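Myo-inositol 2-dehydrogenase (Thermotoga maritima, PDB 3EZY) catalyses the NAD+-dependent oxidation of myo-inositol to scyllo-inosose, probably as a step in myo-inositol degradation. Local coordinates at residues Thr74-His77 / Ser78-Ile82; Asp308-Met311 / Ala312-Gly316; Pro158-Asp161 / Tyr162-Ser166. All blocks are in the same frame, centred on the assembly; numbering follows the deposited sequence.

Interaction 1: residues Thr74-His77 / Ser78-Ile82; sequences TNTH and SELVI
The side chains of Thr-76 and Leu-80, four residues apart, run alongside each other. Leu-80 CD1 rests 3.7 Å from Thr-76 OG1. Leu-80 CG is turned to the backbone-N side (chi1 -64°), back toward the preceding carbonyl, and lies 3.4 Å from Thr-76 O. The same carbonyl accepts the backbone bond from Leu-80 N at 3.2 Å, measured to Thr-76 O. One residue on, Val-81 N bonds to His-77 O at 2.8 Å, and Val-81 CG2 packs on that oxygen. A water bridges Asn-75 and Glu-79: it donates to Asn-75 O and accepts from Glu-79 N at 2.8 Å.

The polar tips are held from outside the two segments. Thr-76 OG1 bonds to Ser-73 O and Ser-72 OG, which fixes the rotation of its side chain. The imidazole of His-77 is gripped at both nitrogens, with ND1 at Pro-96 O and NE2 at Ser-72 O. Thr-74 CA covers one face of this ring, 3.7 Å above its centre. The ring is therefore held in place and ties the loop after strand 67-70 to the chain after strand 90-94. Farther out, Val-81 packs on Met-107 of helix 101-114 and on Val-91 and Cys-93. Leu-80 faces Pro-56, His-57 and Ile-60 on helix 56-61. This is the strand-loop-helix unit of a Rossmann fold: the loop leaves parallel strand 67-70 and turns into the first residues of helix 77-86.

Interaction 2: residues Asp308-Met311 / Ala312-Gly316; sequences DGKM and ALLLG
The flat groups of Asp-308 to Met-311 and Ala-312 to Gly-316 are peptides, joined end-on: each N-H meets the carbonyl oxygen four residues earlier. Ala-312 N bonds to Asp-308 O at 3.2 Å. The bonds from Leu-314 N to Lys-310 O and from Leu-315 N to Met-311 O are shorter, both 2.9 Å.

Two leucines lean back over these acceptors. Leu-314 CG comes within 3.5 Å of Lys-310 O, and Leu-315 CG is equally close to Met-311 O. Both side chains have chi1 of -75°, with CG anti to the carbonyl carbon, which tips the branch over the preceding turn. Leu-314 also runs alongside Lys-310, where Leu-314 CD1 touches Lys-310 CG at 4.1 Å. The lysine chain is extended, and NZ forms a salt bridge with Asp-105. Met-311 bends instead, and Met-311 SD makes a loose apolar contact with Leu-314 CD1 at 4.4 Å.

The Asp-308 carboxylate has two partners: OD1 forms a salt bridge with Arg-182 and OD2 accepts from Ser-305 N. Leu-313 and Lys-310 pack on Val-104 of helix 101-114. Ala-312 and Leu-315 meet Ile-175 and Phe-178 of helix 174-185. The pattern is regular alpha-helical i to i+4 packing, in a buried part of helix 306-325, which packs against both of these helices.

Interaction 3: residues Pro158-Asp161 / Tyr162-Ser166; sequences PPLD and YIRVS
Arg-164 folds back over Leu-160 and Asp-161, the first residues of its own short helix. Arg-164 CB lies 3.7 Å from Asp-161 O. Arg-164 CG comes closer to the backbone, 3.3 Å from Leu-160 O. Chi1 of -56° starts the chain back along the helix, and from CG to NE it runs extended. The guanidinium then reaches the Leu-160 side chain, with Arg-164 NH1 3.7 Å from Leu-160 CB and NH2 near Leu-160 CG. At the guanidinium edge, Asp-161 OD1 forms a long salt bridge to Arg-164 NH1 at 3.7 Å. The carboxylate and guanidinium planes are turned 48° apart. This pairing sits at the surface and is probably weak.

On another flank, Pro-158 packs against Tyr-162, with Pro-158 CB 3.6 Å from Tyr-162 CD2. Pro-158 CG also touches Ile-163 CG1 at 3.9 Å, the proline ring running across the isoleucine chain. The tyrosine tip is fixed by a bond between OH and Asp-172.

Pro-159 O accepts from Ile-163 N at 3.0 Å and weakly from Tyr-162 N. Farther along, Ser-166 OG and N both donate to Ile-163 O. A proline at the N-cap, Pro-159, starts this short helix on the surface of the C-terminal domain of a Gfo/Idh/MocA dehydrogenase, and Tyr-162 reaches Lys-95 in the Rossmann domain.

Overall arrangement
The three contacts are separate, with centres 17 to 20 Å apart. Helix 101-114 joins interactions 1 and 2: Val-81 packs on its Met-107, while Leu-313 packs on its Val-104. Their nearest atoms stay about 9 Å apart. Interactions 1 and 3 approach to about 6 Å between nearest atoms. Lys-95 and Pro-96 link them, since Tyr-162 touches Lys-95 and His-77 bonds to Pro-96 O. These two residues belong to the Glu-Lys-Pro sequence characteristic of the family. In relatives, the cofactor and substrate meet where the two domains face each other, so interactions 1 and 3 probably flank that region.

Interaction 1: residues Thr74-His77 / Ser78-Ile82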
loop_
_atom_site.group_PDB
_atom_site.type_symbol
_atom_site.label_atom_id
_atom_site.label_comp_id
_atom_site.label_asym_id
_atom_site.label_seq_id
_atom_site.Cartn_x
_atom_site.Cartn_y
_atom_site.Cartn_z
ATOM N N THR A 74 -24.803 -3.418 -32.408
ATOM C CA THR A 74 -23.756 -4.199 -33.071
ATOM C C THR A 74 -24.218 -4.736 -34.403
ATOM O O THR A 74 -23.451 -4.749 -35.365
ATOM C CB THR A 74 -23.298 -5.387 -32.176
ATOM O OG1 THR A 74 -22.898 -4.876 -30.892
ATOM C CG2 THR A 74 -22.140 -6.155 -32.794
ATOM N N ASN A 75 -25.469 -5.177 -34.455
ATOM C CA ASN A 75 -26.005 -5.695 -35.707
ATOM C C ASN A 75 -26.146 -4.618 -36.806
ATOM O O ASN A 75 -26.380 -4.932 -37.969
ATOM C CB ASN A 75 -27.299 -6.486 -35.469
ATOM C CG ASN A 75 -28.448 -5.625 -34.931
ATOM O OD1 ASN A 75 -28.368 -4.390 -34.850
ATOM N ND2 ASN A 75 -29.532 -6.290 -34.554
ATOM N N THR A 76 -25.986 -3.347 -36.459
ATOM C CA THR A 76 -25.998 -2.317 -37.509
ATOM C C THR A 76 -24.594 -1.870 -37.919
ATOM O O THR A 76 -24.446 -1.089 -38.841
ATOM C CB THR A 76 -26.804 -1.070 -37.102
ATOM O OG1 THR A 76 -26.167 -0.430 -35.994
ATOM C CG2 THR A 76 -28.226 -1.458 -36.667
ATOM N N HIS A 77 -23.559 -2.389 -37.269
ATOM C CA HIS A 77 -22.219 -1.794 -37.465
ATOM C C HIS A 77 -21.699 -1.982 -38.865
ATOM O O HIS A 77 -21.160 -1.051 -39.468
ATOM C CB HIS A 77 -21.175 -2.358 -36.482
ATOM C CG HIS A 77 -21.341 -1.875 -35.075
ATOM N ND1 HIS A 77 -20.551 -2.333 -34.034
ATOM C CD2 HIS A 77 -22.201 -0.977 -34.530
ATOM C CE1 HIS A 77 -20.901 -1.716 -32.917
ATOM N NE2 HIS A 77 -21.901 -0.896 -33.187
ATOM N N SER A 78 -21.847 -3.195 -39.374
ATOM C CA SER A 78 -21.339 -3.527 -40.683
ATOM C C SER A 78 -21.953 -2.624 -41.757
ATOM O O SER A 78 -21.257 -2.012 -42.546
ATOM C CB SER A 78 -21.679 -4.985 -41.021
ATOM O OG SER A 78 -20.905 -5.368 -42.127
ATOM N N GLU A 79 -23.276 -2.576 -41.791
ATOM C CA GLU A 79 -23.947 -1.738 -42.772
ATOM C C GLU A 79 -23.511 -0.271 -42.715
ATOM O O GLU A 79 -23.226 0.331 -43.739
ATOM C CB GLU A 79 -25.469 -1.812 -42.626
ATOM C CG GLU A 79 -26.149 -0.768 -43.544
ATOM C CD GLU A 79 -27.617 -0.543 -43.191
ATOM O OE1 GLU A 79 -28.194 0.492 -43.608
ATOM O OE2 GLU A 79 -28.189 -1.405 -42.477
ATOM N N LEU A 80 -23.477 0.305 -41.523
ATOM C CA LEU A 80 -23.104 1.682 -41.365
ATOM C C LEU A 80 -21.671 1.945 -41.722
ATOM O O LEU A 80 -21.381 2.955 -42.354
ATOM C CB LEU A 80 -23.384 2.180 -39.940
ATOM C CG LEU A 80 -24.896 2.146 -39.639
ATOM C CD1 LEU A 80 -25.178 2.456 -38.173
ATOM C CD2 LEU A 80 -25.601 3.143 -40.616
ATOM N N VAL A 81 -20.754 1.073 -41.302
ATOM C CA VAL A 81 -19.335 1.327 -41.612
ATOM C C VAL A 81 -19.093 1.204 -43.143
ATOM O O VAL A 81 -18.312 1.954 -43.726
ATOM C CB VAL A 81 -18.417 0.360 -40.837
ATOM C CG1 VAL A 81 -16.985 0.335 -41.488
ATOM C CG2 VAL A 81 -18.335 0.765 -39.356
ATOM N N ILE A 82 -19.738 0.239 -43.784
ATOM C CA ILE A 82 -19.558 0.129 -45.256
ATOM C C ILE A 82 -20.149 1.346 -45.994
ATOM O O ILE A 82 -19.561 1.865 -46.949
ATOM C CB ILE A 82 -20.121 -1.205 -45.805
ATOM C CG1 ILE A 82 -19.314 -2.370 -45.235
ATOM C CG2 ILE A 82 -20.108 -1.198 -47.381
ATOM C CD1 ILE A 82 -19.911 -3.708 -45.482
HETATM O O HOH W 1 -24.948 -4.368 -40.411
#

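Interaction 2: residues Asp308-Met311 / Ala312-Gly316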
loop_
_atom_site.group_PDB
_atom_site.type_symbol
_atom_site.label_atom_id
_atom_site.label_comp_id
_atom_site.label_asym_id
_atom_site.label_seq_id
_atom_site.Cartn_x
_atom_site.Cartn_y
_atom_site.Cartn_z
ATOM N N ASP A 308 -7.077 -5.054 -35.784
ATOM C CA ASP A 308 -7.128 -5.279 -34.327
ATOM C C ASP A 308 -8.499 -5.828 -33.916
ATOM O O ASP A 308 -8.575 -6.772 -33.158
ATOM C CB ASP A 308 -6.825 -3.970 -33.545
ATOM C CG ASP A 308 -5.360 -3.514 -33.672
ATOM O OD1 ASP A 308 -4.449 -4.348 -33.600
ATOM O OD2 ASP A 308 -5.107 -2.304 -33.791
ATOM N N GLY A 309 -9.577 -5.223 -34.429
ATOM C CA GLY A 309 -10.940 -5.721 -34.233
ATOM C C GLY A 309 -11.059 -7.173 -34.702
ATOM O O GLY A 309 -11.606 -8.014 -34.003
ATOM N N LYS A 310 -10.541 -7.478 -35.883
ATOM C CA LYS A 310 -10.601 -8.854 -36.391
ATOM C C LYS A 310 -9.880 -9.896 -35.500
ATOM O O LYS A 310 -10.407 -10.989 -35.213
ATOM C CB LYS A 310 -10.010 -8.910 -37.809
ATOM C CG LYS A 310 -10.218 -10.247 -38.494
ATOM C CD LYS A 310 -9.763 -10.168 -39.949
ATOM C CE LYS A 310 -9.687 -11.544 -40.612
ATOM N NZ LYS A 310 -9.018 -11.377 -41.958
ATOM N N MET A 311 -8.660 -9.583 -35.089
ATOM C CA MET A 311 -7.885 -10.533 -34.271
ATOM C C MET A 311 -8.564 -10.842 -32.931
ATOM O O MET A 311 -8.625 -11.995 -32.479
ATOM C CB MET A 311 -6.477 -9.999 -34.034
ATOM C CG MET A 311 -5.629 -9.845 -35.327
ATOM S SD MET A 311 -5.358 -11.454 -36.193
ATOM C CE MET A 311 -5.246 -12.617 -34.762
ATOM N N ALA A 312 -9.078 -9.816 -32.283
ATOM C CA ALA A 312 -9.799 -10.027 -31.017
ATOM C C ALA A 312 -11.008 -10.944 -31.227
ATOM O O ALA A 312 -11.303 -11.781 -30.392
ATOM C CB ALA A 312 -10.244 -8.712 -30.457
ATOM N N LEU A 313 -11.728 -10.755 -32.326
ATOM C CA LEU A 313 -12.880 -11.617 -32.636
ATOM C C LEU A 313 -12.440 -13.059 -32.887
ATOM O O LEU A 313 -13.085 -13.982 -32.428
ATOM C CB LEU A 313 -13.649 -11.112 -33.864
ATOM C CG LEU A 313 -14.847 -11.962 -34.327
ATOM C CD1 LEU A 313 -15.892 -12.092 -33.213
ATOM C CD2 LEU A 313 -15.526 -11.341 -35.608
ATOM N N LEU A 314 -11.357 -13.240 -33.623
ATOM C CA LEU A 314 -10.862 -14.596 -33.882
ATOM C C LEU A 314 -10.468 -15.281 -32.573
ATOM O O LEU A 314 -10.753 -16.449 -32.386
ATOM C CB LEU A 314 -9.693 -14.580 -34.863
ATOM C CG LEU A 314 -10.063 -14.325 -36.351
ATOM C CD1 LEU A 314 -8.863 -13.860 -37.144
ATOM C CD2 LEU A 314 -10.626 -15.595 -36.989
ATOM N N LEU A 315 -9.825 -14.555 -31.661
ATOM C CA LEU A 315 -9.441 -15.153 -30.377
ATOM C C LEU A 315 -10.708 -15.555 -29.616
ATOM O O LEU A 315 -10.737 -16.576 -28.927
ATOM C CB LEU A 315 -8.573 -14.172 -29.590
ATOM C CG LEU A 315 -7.152 -14.088 -30.165
ATOM C CD1 LEU A 315 -6.412 -12.816 -29.689
ATOM C CD2 LEU A 315 -6.400 -15.352 -29.740
ATOM N N GLY A 316 -11.750 -14.735 -29.729
ATOM C CA GLY A 316 -13.032 -15.075 -29.117
ATOM C C GLY A 316 -13.620 -16.383 -29.679
ATOM O O GLY A 316 -14.108 -17.218 -28.935
#

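Interaction 3: residues Pro158-Asp161 / Tyr162-Ser166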
loop_
_atom_site.group_PDB
_atom_site.type_symbol
_atom_site.label_atom_id
_atom_site.label_comp_id
_atom_site.label_asym_id
_atom_site.label_seq_id
_atom_site.Cartn_x
_atom_site.Cartn_y
_atom_site.Cartn_z
ATOM N N PRO A 158 -24.901 -7.506 -17.725
ATOM C CA PRO A 158 -25.912 -6.779 -18.520
ATOM C C PRO A 158 -27.270 -7.507 -18.465
ATOM O O PRO A 158 -27.361 -8.591 -17.879
ATOM C CB PRO A 158 -25.372 -6.824 -19.937
ATOM C CG PRO A 158 -24.316 -7.846 -19.972
ATOM C CD PRO A 158 -23.881 -8.166 -18.566
ATOM N N PRO A 159 -28.327 -6.899 -19.041
ATOM C CA PRO A 159 -29.604 -7.618 -18.914
ATOM C C PRO A 159 -29.638 -8.884 -19.787
ATOM O O PRO A 159 -28.946 -8.977 -20.787
ATOM C CB PRO A 159 -30.668 -6.576 -19.297
ATOM C CG PRO A 159 -29.939 -5.442 -19.983
ATOM C CD PRO A 159 -28.481 -5.512 -19.527
ATOM N N LEU A 160 -30.403 -9.869 -19.361
ATOM C CA LEU A 160 -30.578 -11.094 -20.121
ATOM C C LEU A 160 -30.790 -10.900 -21.613
ATOM O O LEU A 160 -30.162 -11.574 -22.414
ATOM C CB LEU A 160 -31.755 -11.866 -19.556
ATOM C CG LEU A 160 -31.491 -13.115 -18.729
ATOM C CD1 LEU A 160 -30.112 -13.077 -18.052
ATOM C CD2 LEU A 160 -32.629 -13.241 -17.717
ATOM N N ASP A 161 -31.716 -10.028 -21.984
ATOM C CA ASP A 161 -32.017 -9.758 -23.397
ATOM C C ASP A 161 -30.726 -9.556 -24.168
ATOM O O ASP A 161 -30.544 -10.036 -25.277
ATOM C CB ASP A 161 -32.783 -8.437 -23.504
ATOM C CG ASP A 161 -34.215 -8.554 -23.069
ATOM O OD1 ASP A 161 -34.609 -9.658 -22.590
ATOM O OD2 ASP A 161 -34.944 -7.532 -23.216
ATOM N N TYR A 162 -29.863 -8.746 -23.585
ATOM C CA TYR A 162 -28.632 -8.383 -24.233
ATOM C C TYR A 162 -27.709 -9.612 -24.271
ATOM O O TYR A 162 -27.051 -9.890 -25.280
ATOM C CB TYR A 162 -27.999 -7.169 -23.505
ATOM C CG TYR A 162 -26.600 -6.861 -23.991
ATOM C CD1 TYR A 162 -26.407 -6.000 -25.053
ATOM C CD2 TYR A 162 -25.485 -7.486 -23.431
ATOM C CE1 TYR A 162 -25.139 -5.732 -25.527
ATOM C CE2 TYR A 162 -24.180 -7.211 -23.902
ATOM C CZ TYR A 162 -24.033 -6.342 -24.944
ATOM O OH TYR A 162 -22.799 -6.042 -25.457
ATOM N N ILE A 163 -27.681 -10.370 -23.184
ATOM C CA ILE A 163 -26.777 -11.512 -23.098
ATOM C C ILE A 163 -27.061 -12.509 -24.231
ATOM O O ILE A 163 -26.135 -12.997 -24.892
ATOM C CB ILE A 163 -26.807 -12.181 -21.710
ATOM C CG1 ILE A 163 -26.164 -11.242 -20.670
ATOM C CG2 ILE A 163 -26.069 -13.531 -21.715
ATOM C CD1 ILE A 163 -25.895 -11.927 -19.305
ATOM N N ARG A 164 -28.344 -12.765 -24.483
ATOM C CA ARG A 164 -28.738 -13.648 -25.578
ATOM C C ARG A 164 -28.217 -13.255 -26.942
ATOM O O ARG A 164 -28.026 -14.116 -27.775
ATOM C CB ARG A 164 -30.261 -13.728 -25.662
ATOM C CG ARG A 164 -30.856 -14.170 -24.380
ATOM C CD ARG A 164 -32.310 -14.488 -24.552
ATOM N NE ARG A 164 -32.763 -15.123 -23.333
ATOM C CZ ARG A 164 -33.363 -14.479 -22.347
ATOM N NH1 ARG A 164 -33.614 -13.178 -22.456
ATOM N NH2 ARG A 164 -33.737 -15.146 -21.271
ATOM N N VAL A 165 -28.014 -11.972 -27.204
ATOM C CA VAL A 165 -27.546 -11.588 -28.526
ATOM C C VAL A 165 -26.064 -11.169 -28.561
ATOM O O VAL A 165 -25.567 -10.647 -29.556
ATOM C CB VAL A 165 -28.474 -10.544 -29.169
ATOM C CG1 VAL A 165 -29.880 -11.161 -29.403
ATOM C CG2 VAL A 165 -28.604 -9.319 -28.291
ATOM N N SER A 166 -25.336 -11.478 -27.490
ATOM C CA SER A 166 -24.031 -10.883 -27.285
ATOM C C SER A 166 -22.928 -11.731 -27.849
ATOM O O SER A 166 -21.792 -11.277 -27.925
ATOM C CB SER A 166 -23.777 -10.730 -25.781
ATOM O OG SER A 166 -23.705 -12.020 -25.176
#